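Local coordinates for protein ParA (Salmonella enterica subsp. enterica serovar Newport str. SL317, PDB 3EZF) that probably binds and hydrolyses ATP to drive plasmid partition and, in an ADP-dependent manner, binds DNA to regulate transcription, at residues Gln232-Arg237 against Glu304-Arg309; Arg137-Leu142 against Arg386-Val391; Lys65-Asp70 against Ile93-His98. All coordinates share one frame; numbering follows the deposited sequence.

Interaction 1. Residues Gln232-Arg237 against Glu304-Arg309; sequences QYEILR and EGVEPR. Unlike the reference sequence in segment 232-237: Gln232 (reference Pro), Tyr233 (reference Ser), Ile235 (reference Val).
Tyr233 and Val306 supply the apolar part of this surface contact, with Tyr233 CB 3.9 Å from Val306 CG1. The tyrosine ring also meets the aliphatic stem of Glu304: its CD1 lies 3.5 Å from Glu304 CG. In Glu304, CG anti to the backbone N (chi1 -155°) brings the stem beside the ring, and the bend at chi2 (80°) turns the carboxylate toward Gln232. Gln232 folds its own CG over the centre of one Tyr233 face, and Leu301 of helix 294-303 adds to the packing on Tyr233 and Val306. Glu234, extended beyond CG, runs antiparallel alongside Val306 and puts CG 3.7 Å from Val306 CB.

The charged groups meet like with like. Glu234 OE2 lies 3.1 Å from Glu307 OE2, two carboxylate oxygens that are both acceptors. Arg237 and Arg309 cross at about a right angle, guanidinium planes 42° apart. Arg237 CZ sits 3.6 Å above one face of the Arg309 group, offset toward its rim. Each arginine has an acid nearby to offset the charge, since Arg237 NH1 forms a salt bridge with Asp242 and Arg309 NH2 one with Asp271.

Backbone motifs frame the contact: Glu234 occupies the N-cap position of helix 235-241, and Gly305, with positive phi, closes helix 294-303 in a Schellman motif. The contact thus joins a helix start to the helix-to-strand turn leading into strand 312-317, part of the alpha/beta architecture of a P-loop NTPase domain.

Interaction 2. Residues Arg137-Leu142 against Arg386-Val391; sequences RVHQDL and RFTKAV. With SO4 (sulfate ion), chain E; SO4 (sulfate ion), chain G.
Lys389 runs across the ends of His139, Asp141 and Leu142, and this one long side chain carries much of the contact. It meets the imidazole at about a right angle, His139 CE1 lying 4.0 Å from Lys389 CB. His139 holds its CG anti to the backbone N (chi1 -169°), which brings the ring up to helix 378-400, where it meets Thr388 CB as well as the lysine stem. Within its own segment the imidazole makes a weak hydrogen bond from NE2 to Asp141 OD2, an oxygen shared between this donor and, at longer range, the ammonium of Lys389.

Asp141 also crosses Lys389 at about a right angle; its OD2 touches the methylene CD at 3.6 Å, whereas the salt bridge from OD2 to Lys389 NZ is long at 4.0 Å. Leu142 reaches the same methylene obliquely, with CD1 4.0 Å from Lys389 CD. The lysine bends at chi2 and again at chi4 (-57°), the latter turning NZ to a sulfate, where NZ is hydrogen-bonded to O4 at 3.0 Å. Asp393 makes a further long, weak ion pair with NZ. A second sulfate accepts a weak hydrogen bond from Arg137 NH2, which also has a salt bridge to Asp146. Both ions probably come from the crystallisation liquor.

In the fold, the contact sets the C-terminal end of helix 129-138 and its following turn against the long helix 378-400. Thr388 packs on Ala135 and Leu136, Leu142 reaches Phe392 one turn further on, and Phe387 makes an edge-to-face (T-shaped) contact with Phe316 of strand 312-317. Arg137, facing away from this helix, packs instead on Ile89 of helix 89-98.

Interaction 3. Residues Lys65-Asp70 against Ile93-His98; sequences KEMEED and IDIYAH. Unlike the reference sequence in segment 65-70: Glu69 (reference Asp), Asp70 (reference Gly).
The imidazole of His98 is met obliquely by Met67 CG and by Glu66 OE2. Met67 CG is 3.4 Å from His98 ND1, and the sulfur lies 4.5 Å from the ring centroid, 54° off the ring normal, an oblique Met-aromatic contact. The two side chains run antiparallel, alongside each other, His98 extending toward helix 57-69. The Glu66 carboxylate plane is turned 68° from the ring; OE2 comes to 3.0 Å from His98 CE1, while its angle to NE2 is too poor for a hydrogen bond. The other oxygen, Glu66 OE1, is hydrogen-bonded to Gln62.

Beyond the ring, Met67 SD lies 3.9 Å from Ile95 CG1; the bend at chi3 (91°) then turns the methyl CE to 3.6 Å from Asp94 O. The Asp94 carboxylate turns elsewhere, to a hydrogen bond with Tyr72.

The two helix segments stand nearly perpendicular, their axes 11.1 Å apart, within the winged helix-turn-helix domain. The chemistry implies cohesion chiefly by the buried Met67 thioether packed against His98, Ile95 and Asp94.

From the N terminus, interaction 3 closes the first and shortest loop, returning helix 89-98 to helix 57-69 inside the helix-turn-helix domain. Interaction 2 opens only after that loop is complete and spans most of the NTPase domain, joining the end of helix 129-138 to the C-terminal helix 378-400. Nested within it, interaction 1 ties the start of helix 235-241 to the turn before strand 312-317. Interactions 1 and 2 lie on opposite sides of the chain's centre, their own centres about 31 Å apart. Interactions 2 and 3 touch through Arg137 and Ile93, where the helix-turn-helix domain meets the P-loop NTPase domain.

Interaction 1. Residues Gln232-Arg237 against Glu304-Arg309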
loop_
_atom_site.group_PDB
_atom_site.type_symbol
_atom_site.label_atom_id
_atom_site.label_comp_id
_atom_site.label_asym_id
_atom_site.label_seq_id
_atom_site.Cartn_x
_atom_site.Cartn_y
_atom_site.Cartn_z
ATOM N N GLN A 232 -0.390 -20.614 -16.981
ATOM C CA GLN A 232 0.002 -19.616 -15.997
ATOM C C GLN A 232 -1.063 -19.148 -15.035
ATOM O O GLN A 232 -0.737 -18.590 -13.999
ATOM C CB GLN A 232 0.585 -18.387 -16.688
ATOM C CG GLN A 232 -0.415 -17.649 -17.538
ATOM C CD GLN A 232 0.179 -16.443 -18.196
ATOM O OE1 GLN A 232 -0.278 -16.036 -19.260
ATOM N NE2 GLN A 232 1.201 -15.851 -17.566
ATOM N N TYR A 233 -2.330 -19.361 -15.362
ATOM C CA TYR A 233 -3.401 -18.890 -14.485
ATOM C C TYR A 233 -4.130 -19.984 -13.713
ATOM O O TYR A 233 -5.170 -19.739 -13.112
ATOM C CB TYR A 233 -4.405 -18.040 -15.294
ATOM C CG TYR A 233 -3.775 -16.813 -15.936
ATOM C CD1 TYR A 233 -4.061 -16.464 -17.259
ATOM C CD2 TYR A 233 -2.876 -16.009 -15.223
ATOM C CE1 TYR A 233 -3.469 -15.350 -17.852
ATOM C CE2 TYR A 233 -2.280 -14.890 -15.808
ATOM C CZ TYR A 233 -2.579 -14.566 -17.123
ATOM O OH TYR A 233 -1.984 -13.465 -17.704
ATOM N N GLU A 234 -3.581 -21.193 -13.718
ATOM C CA GLU A 234 -4.193 -22.298 -12.999
ATOM C C GLU A 234 -3.205 -22.891 -12.012
ATOM O O GLU A 234 -3.512 -23.886 -11.355
ATOM C CB GLU A 234 -4.644 -23.398 -13.958
ATOM C CG GLU A 234 -5.633 -22.960 -15.021
ATOM C CD GLU A 234 -6.142 -24.124 -15.884
ATOM O OE1 GLU A 234 -5.513 -25.204 -15.878
ATOM O OE2 GLU A 234 -7.171 -23.961 -16.579
ATOM N N ILE A 235 -2.021 -22.291 -11.907
ATOM C CA ILE A 235 -1.001 -22.799 -10.992
ATOM C C ILE A 235 -1.458 -22.795 -9.536
ATOM O O ILE A 235 -1.303 -23.790 -8.843
ATOM C CB ILE A 235 0.312 -21.992 -11.063
ATOM C CG1 ILE A 235 0.716 -21.729 -12.516
ATOM C CG2 ILE A 235 1.406 -22.770 -10.355
ATOM C CD1 ILE A 235 0.824 -22.981 -13.360
ATOM N N LEU A 236 -2.022 -21.677 -9.081
ATOM C CA LEU A 236 -2.494 -21.555 -7.695
ATOM C C LEU A 236 -3.422 -22.704 -7.288
ATOM O O LEU A 236 -3.284 -23.246 -6.210
ATOM C CB LEU A 236 -3.224 -20.209 -7.480
ATOM C CG LEU A 236 -3.306 -19.585 -6.073
ATOM C CD1 LEU A 236 -4.485 -18.639 -6.032
ATOM C CD2 LEU A 236 -3.472 -20.624 -5.003
ATOM N N ARG A 237 -4.365 -23.075 -8.149
ATOM C CA ARG A 237 -5.297 -24.147 -7.822
ATOM C C ARG A 237 -4.627 -25.507 -7.869
ATOM O O ARG A 237 -4.962 -26.391 -7.096
ATOM C CB ARG A 237 -6.487 -24.160 -8.798
ATOM C CG ARG A 237 -7.896 -24.069 -8.162
ATOM C CD ARG A 237 -8.366 -25.277 -7.331
ATOM N NE ARG A 237 -9.488 -24.864 -6.470
ATOM C CZ ARG A 237 -10.276 -25.671 -5.751
ATOM N NH1 ARG A 237 -10.108 -26.989 -5.758
ATOM N NH2 ARG A 237 -11.244 -25.150 -5.009
ATOM N N GLU A 304 -7.141 -17.788 -21.999
ATOM C CA GLU A 304 -6.010 -18.619 -21.633
ATOM C C GLU A 304 -6.484 -20.058 -21.428
ATOM O O GLU A 304 -5.701 -20.935 -21.040
ATOM C CB GLU A 304 -5.365 -18.082 -20.354
ATOM C CG GLU A 304 -3.893 -18.446 -20.192
ATOM C CD GLU A 304 -2.968 -17.547 -21.006
ATOM O OE1 GLU A 304 -1.732 -17.780 -20.971
ATOM O OE2 GLU A 304 -3.482 -16.607 -21.669
ATOM N N GLY A 305 -7.770 -20.292 -21.684
ATOM C CA GLY A 305 -8.323 -21.625 -21.533
ATOM C C GLY A 305 -8.725 -22.039 -20.127
ATOM O O GLY A 305 -9.133 -23.179 -19.906
ATOM N N VAL A 306 -8.592 -21.139 -19.160
ATOM C CA VAL A 306 -8.996 -21.479 -17.805
ATOM C C VAL A 306 -10.467 -21.118 -17.652
ATOM O O VAL A 306 -10.997 -20.290 -18.390
ATOM C CB VAL A 306 -8.133 -20.758 -16.731
ATOM C CG1 VAL A 306 -7.205 -19.775 -17.399
ATOM C CG2 VAL A 306 -9.012 -20.067 -15.705
ATOM N N GLU A 307 -11.114 -21.753 -16.687
ATOM C CA GLU A 307 -12.527 -21.559 -16.421
ATOM C C GLU A 307 -12.764 -21.161 -14.970
ATOM O O GLU A 307 -12.964 -22.011 -14.110
ATOM C CB GLU A 307 -13.265 -22.861 -16.727
ATOM C CG GLU A 307 -12.576 -24.107 -16.145
ATOM C CD GLU A 307 -11.173 -24.337 -16.715
ATOM O OE1 GLU A 307 -11.055 -24.449 -17.956
ATOM O OE2 GLU A 307 -10.194 -24.404 -15.931
ATOM N N PRO A 308 -12.774 -19.856 -14.682
ATOM C CA PRO A 308 -12.997 -19.431 -13.298
ATOM C C PRO A 308 -14.065 -20.233 -12.552
ATOM O O PRO A 308 -15.051 -20.679 -13.140
ATOM C CB PRO A 308 -13.350 -17.946 -13.438
ATOM C CG PRO A 308 -13.872 -17.834 -14.829
ATOM C CD PRO A 308 -12.939 -18.726 -15.607
ATOM N N ARG A 309 -13.826 -20.421 -11.256
ATOM C CA ARG A 309 -14.723 -21.148 -10.365
ATOM C C ARG A 309 -15.625 -20.165 -9.638
ATOM O O ARG A 309 -16.593 -20.560 -9.003
ATOM C CB ARG A 309 -13.922 -21.906 -9.310
ATOM C CG ARG A 309 -12.906 -22.904 -9.844
ATOM C CD ARG A 309 -12.011 -23.428 -8.717
ATOM N NE ARG A 309 -12.770 -23.758 -7.502
ATOM C CZ ARG A 309 -13.523 -24.845 -7.351
ATOM N NH1 ARG A 309 -13.622 -25.718 -8.339
ATOM N NH2 ARG A 309 -14.179 -25.054 -6.217
#

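Interaction 2. Residues Arg137-Leu142 against Arg386-Val391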
loop_
_atom_site.group_PDB
_atom_site.type_symbol
_atom_site.label_atom_id
_atom_site.label_comp_id
_atom_site.label_asym_id
_atom_site.label_seq_id
_atom_site.Cartn_x
_atom_site.Cartn_y
_atom_site.Cartn_z
ATOM N N ARG A 137 -12.316 -18.193 13.613
ATOM C CA ARG A 137 -11.776 -19.314 14.369
ATOM C C ARG A 137 -12.194 -19.382 15.826
ATOM O O ARG A 137 -12.746 -20.385 16.273
ATOM C CB ARG A 137 -10.244 -19.309 14.291
ATOM C CG ARG A 137 -9.625 -20.683 14.187
ATOM C CD ARG A 137 -9.646 -21.441 15.496
ATOM N NE ARG A 137 -9.740 -22.893 15.285
ATOM C CZ ARG A 137 -9.125 -23.806 16.029
ATOM N NH1 ARG A 137 -8.347 -23.436 17.035
ATOM N NH2 ARG A 137 -9.327 -25.084 15.789
ATOM N N VAL A 138 -11.935 -18.317 16.564
ATOM C CA VAL A 138 -12.239 -18.305 17.978
ATOM C C VAL A 138 -13.616 -17.796 18.319
ATOM O O VAL A 138 -13.936 -17.646 19.493
ATOM C CB VAL A 138 -11.222 -17.447 18.737
ATOM C CG1 VAL A 138 -9.811 -17.826 18.320
ATOM C CG2 VAL A 138 -11.478 -15.977 18.466
ATOM N N HIS A 139 -14.440 -17.533 17.315
ATOM C CA HIS A 139 -15.773 -17.013 17.589
ATOM C C HIS A 139 -16.524 -17.812 18.644
ATOM O O HIS A 139 -16.287 -19.006 18.831
ATOM C CB HIS A 139 -16.623 -16.968 16.323
ATOM C CG HIS A 139 -17.900 -16.201 16.485
ATOM N ND1 HIS A 139 -17.970 -14.831 16.345
ATOM C CD2 HIS A 139 -19.160 -16.613 16.772
ATOM C CE1 HIS A 139 -19.219 -14.434 16.530
ATOM N NE2 HIS A 139 -19.956 -15.496 16.790
ATOM N N GLN A 140 -17.440 -17.132 19.324
ATOM C CA GLN A 140 -18.263 -17.726 20.372
ATOM C C GLN A 140 -19.077 -18.912 19.858
ATOM O O GLN A 140 -18.860 -20.053 20.269
ATOM C CB GLN A 140 -19.228 -16.672 20.926
ATOM C CG GLN A 140 -18.569 -15.559 21.718
ATOM C CD GLN A 140 -18.316 -15.965 23.154
ATOM O OE1 GLN A 140 -17.676 -16.980 23.416
ATOM N NE2 GLN A 140 -18.821 -15.177 24.093
ATOM N N ASP A 141 -20.017 -18.621 18.959
ATOM C CA ASP A 141 -20.887 -19.644 18.402
ATOM C C ASP A 141 -20.352 -20.290 17.154
ATOM O O ASP A 141 -21.139 -20.768 16.334
ATOM C CB ASP A 141 -22.268 -19.083 18.062
ATOM C CG ASP A 141 -22.450 -17.672 18.514
ATOM O OD1 ASP A 141 -22.167 -17.404 19.705
ATOM O OD2 ASP A 141 -22.889 -16.848 17.677
ATOM N N LEU A 142 -19.034 -20.308 16.993
ATOM C CA LEU A 142 -18.460 -20.919 15.810
ATOM C C LEU A 142 -17.451 -21.966 16.192
ATOM O O LEU A 142 -17.035 -22.744 15.342
ATOM C CB LEU A 142 -17.814 -19.863 14.916
ATOM C CG LEU A 142 -18.602 -19.262 13.737
ATOM C CD1 LEU A 142 -19.998 -18.852 14.139
ATOM C CD2 LEU A 142 -17.836 -18.057 13.199
ATOM N N ARG A 386 -20.272 -9.639 15.688
ATOM C CA ARG A 386 -21.475 -9.774 14.879
ATOM C C ARG A 386 -21.166 -9.697 13.389
ATOM O O ARG A 386 -21.907 -10.236 12.562
ATOM C CB ARG A 386 -22.492 -8.701 15.270
ATOM C CG ARG A 386 -21.876 -7.347 15.559
ATOM C CD ARG A 386 -22.747 -6.568 16.518
ATOM N NE ARG A 386 -23.038 -7.354 17.715
ATOM C CZ ARG A 386 -23.773 -6.926 18.739
ATOM N NH1 ARG A 386 -24.298 -5.705 18.721
ATOM N NH2 ARG A 386 -23.995 -7.724 19.777
ATOM N N PHE A 387 -20.070 -9.023 13.051
ATOM C CA PHE A 387 -19.663 -8.903 11.659
ATOM C C PHE A 387 -19.181 -10.262 11.165
ATOM O O PHE A 387 -19.566 -10.714 10.085
ATOM C CB PHE A 387 -18.531 -7.903 11.510
ATOM C CG PHE A 387 -17.892 -7.941 10.159
ATOM C CD1 PHE A 387 -18.565 -7.446 9.048
ATOM C CD2 PHE A 387 -16.644 -8.536 9.982
ATOM C CE1 PHE A 387 -18.008 -7.539 7.779
ATOM C CE2 PHE A 387 -16.076 -8.636 8.717
ATOM C CZ PHE A 387 -16.758 -8.140 7.614
ATOM N N THR A 388 -18.319 -10.893 11.961
ATOM C CA THR A 388 -17.797 -12.210 11.641
ATOM C C THR A 388 -18.977 -13.161 11.427
ATOM O O THR A 388 -19.125 -13.758 10.357
ATOM C CB THR A 388 -16.921 -12.734 12.789
ATOM O OG1 THR A 388 -15.887 -11.783 13.061
ATOM C CG2 THR A 388 -16.282 -14.057 12.416
ATOM N N LYS A 389 -19.819 -13.288 12.449
ATOM C CA LYS A 389 -20.992 -14.147 12.377
ATOM C C LYS A 389 -21.733 -13.876 11.065
ATOM O O LYS A 389 -22.184 -14.805 10.391
ATOM C CB LYS A 389 -21.916 -13.867 13.565
ATOM C CG LYS A 389 -23.201 -14.702 13.592
ATOM C CD LYS A 389 -22.950 -16.107 14.136
ATOM C CE LYS A 389 -24.160 -17.004 13.949
ATOM N NZ LYS A 389 -25.384 -16.451 14.592
ATOM N N ALA A 390 -21.843 -12.596 10.713
ATOM C CA ALA A 390 -22.521 -12.161 9.490
ATOM C C ALA A 390 -21.875 -12.759 8.239
ATOM O O ALA A 390 -22.545 -13.316 7.366
ATOM C CB ALA A 390 -22.500 -10.647 9.413
ATOM N N VAL A 391 -20.559 -12.639 8.159
ATOM C CA VAL A 391 -19.814 -13.172 7.033
ATOM C C VAL A 391 -19.962 -14.691 7.020
ATOM O O VAL A 391 -20.216 -15.283 5.974
ATOM C CB VAL A 391 -18.318 -12.800 7.154
ATOM C CG1 VAL A 391 -17.588 -13.152 5.889
ATOM C CG2 VAL A 391 -18.178 -11.318 7.447
HETATM S S SO4 E . -26.680 -19.901 13.849
HETATM O O1 SO4 E . -26.987 -21.323 14.093
HETATM O O2 SO4 E . -27.815 -19.266 13.156
HETATM O O3 SO4 E . -25.476 -19.795 13.007
HETATM O O4 SO4 E . -26.440 -19.221 15.138
HETATM S S SO4 G . -6.058 -27.122 14.823
HETATM O O1 SO4 G . -5.473 -28.386 15.305
HETATM O O2 SO4 G . -7.193 -27.415 13.929
HETATM O O3 SO4 G . -5.035 -26.353 14.090
HETATM O O4 SO4 G . -6.526 -26.332 15.973
#

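Interaction 3. Residues Lys65-Asp70 against Ile93-His98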
loop_
_atom_site.group_PDB
_atom_site.type_symbol
_atom_site.label_atom_id
_atom_site.label_comp_id
_atom_site.label_asym_id
_atom_site.label_seq_id
_atom_site.Cartn_x
_atom_site.Cartn_y
_atom_site.Cartn_z
ATOM N N LYS A 65 -17.207 -34.395 33.390
ATOM C CA LYS A 65 -17.214 -35.577 34.255
ATOM C C LYS A 65 -16.925 -36.814 33.403
ATOM O O LYS A 65 -15.953 -37.534 33.624
ATOM C CB LYS A 65 -18.584 -35.725 34.937
ATOM C CG LYS A 65 -18.788 -37.049 35.678
ATOM C CD LYS A 65 -20.270 -37.388 35.898
ATOM C CE LYS A 65 -20.864 -36.784 37.168
ATOM N NZ LYS A 65 -21.418 -35.413 36.998
ATOM N N GLU A 66 -17.777 -37.047 32.418
ATOM C CA GLU A 66 -17.610 -38.192 31.545
ATOM C C GLU A 66 -16.217 -38.257 30.929
ATOM O O GLU A 66 -15.572 -39.298 30.983
ATOM C CB GLU A 66 -18.665 -38.172 30.431
ATOM C CG GLU A 66 -20.100 -38.312 30.915
ATOM C CD GLU A 66 -21.095 -38.524 29.779
ATOM O OE1 GLU A 66 -22.269 -38.857 30.084
ATOM O OE2 GLU A 66 -20.709 -38.360 28.590
ATOM N N MET A 67 -15.756 -37.146 30.354
ATOM C CA MET A 67 -14.447 -37.081 29.697
ATOM C C MET A 67 -13.253 -37.352 30.596
ATOM O O MET A 67 -12.267 -37.941 30.153
ATOM C CB MET A 67 -14.260 -35.719 29.019
ATOM C CG MET A 67 -14.900 -35.610 27.644
ATOM S SD MET A 67 -15.042 -33.895 27.096
ATOM C CE MET A 67 -13.502 -33.638 26.220
ATOM N N GLU A 68 -13.321 -36.911 31.848
ATOM C CA GLU A 68 -12.219 -37.142 32.776
ATOM C C GLU A 68 -12.298 -38.570 33.286
ATOM O O GLU A 68 -11.296 -39.144 33.704
ATOM C CB GLU A 68 -12.289 -36.186 33.963
ATOM C CG GLU A 68 -12.159 -34.732 33.618
ATOM C CD GLU A 68 -12.171 -33.882 34.861
ATOM O OE1 GLU A 68 -12.846 -34.295 35.828
ATOM O OE2 GLU A 68 -11.524 -32.809 34.870
ATOM N N GLU A 69 -13.507 -39.127 33.252
ATOM C CA GLU A 69 -13.733 -40.481 33.707
ATOM C C GLU A 69 -12.783 -41.429 32.944
ATOM O O GLU A 69 -12.417 -42.498 33.441
ATOM C CB GLU A 69 -15.237 -40.846 33.580
ATOM C CG GLU A 69 -15.802 -41.413 34.938
ATOM C CD GLU A 69 -17.205 -40.838 35.376
ATOM O OE1 GLU A 69 -18.253 -41.081 34.714
ATOM O OE2 GLU A 69 -17.262 -40.125 36.409
ATOM N N ASP A 70 -12.317 -41.003 31.773
ATOM C CA ASP A 70 -11.393 -41.835 31.011
ATOM C C ASP A 70 -10.255 -41.044 30.360
ATOM O O ASP A 70 -10.024 -41.130 29.151
ATOM C CB ASP A 70 -12.159 -42.629 29.959
ATOM C CG ASP A 70 -12.641 -41.769 28.825
ATOM O OD1 ASP A 70 -13.084 -40.636 29.103
ATOM O OD2 ASP A 70 -12.583 -42.230 27.660
ATOM N N ILE A 93 -13.784 -27.326 22.017
ATOM C CA ILE A 93 -13.991 -28.063 20.778
ATOM C C ILE A 93 -14.081 -29.550 21.064
ATOM O O ILE A 93 -14.861 -30.264 20.441
ATOM C CB ILE A 93 -12.844 -27.831 19.799
ATOM C CG1 ILE A 93 -12.881 -26.379 19.327
ATOM C CG2 ILE A 93 -12.928 -28.822 18.637
ATOM C CD1 ILE A 93 -11.673 -25.960 18.538
ATOM N N ASP A 94 -13.280 -30.020 22.010
ATOM C CA ASP A 94 -13.311 -31.428 22.354
ATOM C C ASP A 94 -14.594 -31.815 23.099
ATOM O O ASP A 94 -15.034 -32.968 23.025
ATOM C CB ASP A 94 -12.070 -31.807 23.168
ATOM C CG ASP A 94 -10.813 -31.888 22.312
ATOM O OD1 ASP A 94 -10.908 -32.246 21.116
ATOM O OD2 ASP A 94 -9.725 -31.610 22.841
ATOM N N ILE A 95 -15.196 -30.863 23.811
ATOM C CA ILE A 95 -16.438 -31.135 24.527
ATOM C C ILE A 95 -17.534 -31.241 23.485
ATOM O O ILE A 95 -18.428 -32.078 23.605
ATOM C CB ILE A 95 -16.806 -30.005 25.523
ATOM C CG1 ILE A 95 -16.032 -30.180 26.833
ATOM C CG2 ILE A 95 -18.312 -30.011 25.786
ATOM C CD1 ILE A 95 -16.233 -29.070 27.808
ATOM N N TYR A 96 -17.462 -30.385 22.465
ATOM C CA TYR A 96 -18.450 -30.385 21.383
ATOM C C TYR A 96 -18.285 -31.679 20.603
ATOM O O TYR A 96 -19.247 -32.207 20.023
ATOM C CB TYR A 96 -18.229 -29.212 20.422
ATOM C CG TYR A 96 -18.900 -27.916 20.794
ATOM C CD1 TYR A 96 -18.152 -26.794 21.127
ATOM C CD2 TYR A 96 -20.288 -27.795 20.759
ATOM C CE1 TYR A 96 -18.771 -25.587 21.420
ATOM C CE2 TYR A 96 -20.926 -26.585 21.050
ATOM C CZ TYR A 96 -20.163 -25.483 21.378
ATOM O OH TYR A 96 -20.771 -24.280 21.684
ATOM N N ALA A 97 -17.055 -32.187 20.582
ATOM C CA ALA A 97 -16.772 -33.416 19.853
ATOM C C ALA A 97 -17.292 -34.601 20.655
ATOM O O ALA A 97 -17.855 -35.552 20.102
ATOM C CB ALA A 97 -15.278 -33.551 19.606
ATOM N N HIS A 98 -17.110 -34.540 21.967
ATOM C CA HIS A 98 -17.586 -35.605 22.822
ATOM C C HIS A 98 -19.112 -35.640 22.724
ATOM O O HIS A 98 -19.718 -36.701 22.693
ATOM C CB HIS A 98 -17.150 -35.338 24.248
ATOM C CG HIS A 98 -17.630 -36.361 25.217
ATOM N ND1 HIS A 98 -18.031 -36.034 26.497
ATOM C CD2 HIS A 98 -17.804 -37.696 25.098
ATOM C CE1 HIS A 98 -18.438 -37.126 27.117
ATOM N NE2 HIS A 98 -18.312 -38.147 26.292
#